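Local coordinates for protein PHOX (Pseudomonas fluorescens, PDB 4A9V) that acts as an alkaline phosphatase, hydrolysing phosphate monoesters with an iron-calcium cofactor held in a beta-propeller, at residues Y30-L35 against S572-T577. Numbering follows the deposited sequence. Where two conformers were deposited one is given.
Sequences YKSSVL and SVMAIT
Ile576 and Met574 meet Ser32 and Val34 on the more closely packed face of this antiparallel strand pair. Ile576 CD1 comes up against Ser32 CB, 3.5 Å away. Met574 is folded back at chi2 and chi3, which brings CE beside Val34, 3.8 Å from its CG2, and against the backbone carbonyl of Ser33. Phe560 and Ile549 also touch Met574. Towards one end, Ile576 CG2 lies 4.1 Å from Tyr30 CD2; the tyrosine ring is held independently by an edge-to-face contact with Phe524 and by its hydroxyl, hydrogen-bonded to Gly585 N. Between the strands, Lys31 and Thr577 exchange two backbone bonds, as do Ser33 and Ala575, whose Ala575 N to Ser33 O bond is 2.8 Å and nearly straight (171°); Leu35 N adds a fifth, to Val573 O. This is the Velcro closure of a beta-propeller: strand 30-37 comes from near the N-terminus and becomes an edge strand of a four-stranded blade whose other three strands come from the C-terminal end of the chain. On the reverse face the stretch from Lys31 and Thr577 to Ser33 and Ala575 is looser and more polar, whereas the Leu35 and Val573 side chains lie side by side, CD2 4.0 Å from CG1. Ser33 is exposed beside the small Ala575. Lys31 starts with CG between its backbone N and carbonyl carbon (chi1 56°) and bends again at chi4 (64°), bringing NZ to donate to Thr577 OG1 at 2.6 Å, with Gln130 touching both side chains. An alanine in place of Lys31 would probably leave the Thr577 hydroxyl without this donor and uncover its flank.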
# COMPACT_ATOMS: atom_id res chain seq x y z
N TYR A 30 12.28 -11.59 21.66
CA TYR A 30 11.53 -10.47 21.08
C TYR A 30 10.23 -10.24 21.84
O TYR A 30 9.64 -11.17 22.38
CB TYR A 30 11.22 -10.75 19.60
CG TYR A 30 12.40 -10.49 18.69
CD1 TYR A 30 13.36 -11.46 18.47
CD2 TYR A 30 12.56 -9.26 18.09
CE1 TYR A 30 14.46 -11.20 17.66
CE2 TYR A 30 13.63 -9.00 17.25
CZ TYR A 30 14.57 -9.98 17.02
OH TYR A 30 15.64 -9.69 16.21
N LYS A 31 9.76 -9.00 21.82
CA LYS A 31 8.50 -8.66 22.45
C LYS A 31 7.74 -7.66 21.60
O LYS A 31 8.29 -7.05 20.68
CB LYS A 31 8.72 -8.11 23.86
CG LYS A 31 9.63 -6.90 23.93
CD LYS A 31 9.93 -6.53 25.38
CE LYS A 31 11.07 -5.53 25.47
NZ LYS A 31 10.74 -4.23 24.82
N SER A 32 6.44 -7.57 21.86
CA SER A 32 5.56 -6.67 21.13
C SER A 32 4.67 -5.90 22.09
O SER A 32 4.37 -6.37 23.18
CB SER A 32 4.70 -7.44 20.13
OG SER A 32 3.78 -8.29 20.78
N SER A 33 4.34 -4.68 21.68
CA SER A 33 3.45 -3.81 22.42
C SER A 33 2.54 -3.10 21.41
O SER A 33 2.97 -2.79 20.31
CB SER A 33 4.27 -2.77 23.19
OG SER A 33 3.48 -2.08 24.14
N VAL A 34 1.32 -2.79 21.82
CA VAL A 34 0.44 -1.97 20.98
C VAL A 34 0.85 -0.51 21.07
O VAL A 34 0.88 0.07 22.15
CB VAL A 34 -1.03 -2.10 21.42
CG1 VAL A 34 -1.90 -1.13 20.65
CG2 VAL A 34 -1.52 -3.53 21.24
N LEU A 35 1.17 0.08 19.93
CA LEU A 35 1.44 1.51 19.86
C LEU A 35 0.14 2.32 19.87
O LEU A 35 -0.02 3.26 20.65
CB LEU A 35 2.27 1.85 18.62
CG LEU A 35 2.66 3.32 18.49
CD1 LEU A 35 3.74 3.70 19.49
CD2 LEU A 35 3.11 3.65 17.07
N SER A 572 -4.34 -2.45 14.74
CA SER A 572 -3.35 -1.83 15.60
C SER A 572 -2.01 -1.73 14.90
O SER A 572 -1.67 -2.56 14.06
CB SER A 572 -3.18 -2.64 16.89
OG SER A 572 -4.40 -2.73 17.61
N VAL A 573 -1.24 -0.72 15.30
CA VAL A 573 0.18 -0.65 15.00
C VAL A 573 0.92 -1.19 16.20
O VAL A 573 0.69 -0.75 17.34
CB VAL A 573 0.61 0.80 14.69
CG1 VAL A 573 2.10 0.88 14.43
CG2 VAL A 573 -0.17 1.34 13.50
N MET A 574 1.81 -2.15 15.95
CA MET A 574 2.60 -2.80 16.99
C MET A 574 4.03 -2.28 16.95
O MET A 574 4.56 -2.00 15.88
CB MET A 574 2.62 -4.31 16.77
CG MET A 574 1.26 -4.94 16.57
SD MET A 574 0.13 -4.68 17.96
CE MET A 574 0.96 -5.58 19.26
N ALA A 575 4.65 -2.23 18.12
CA ALA A 575 6.08 -1.98 18.25
C ALA A 575 6.78 -3.27 18.65
O ALA A 575 6.44 -3.87 19.68
CB ALA A 575 6.32 -0.90 19.30
N ILE A 576 7.70 -3.72 17.81
CA ILE A 576 8.47 -4.94 18.04
C ILE A 576 9.89 -4.56 18.44
O ILE A 576 10.54 -3.77 17.76
CB ILE A 576 8.53 -5.80 16.76
CG1 ILE A 576 7.15 -6.00 16.13
CG2 ILE A 576 9.27 -7.10 17.03
CD1 ILE A 576 6.10 -6.62 17.02
N THR A 577 10.35 -5.12 19.55
CA THR A 577 11.68 -4.83 20.07
C THR A 577 12.35 -6.13 20.53
O THR A 577 11.69 -7.15 20.73
CB THR A 577 11.61 -3.84 21.25
OG1 THR A 577 10.73 -4.36 22.25
CG2 THR A 577 11.12 -2.47 20.80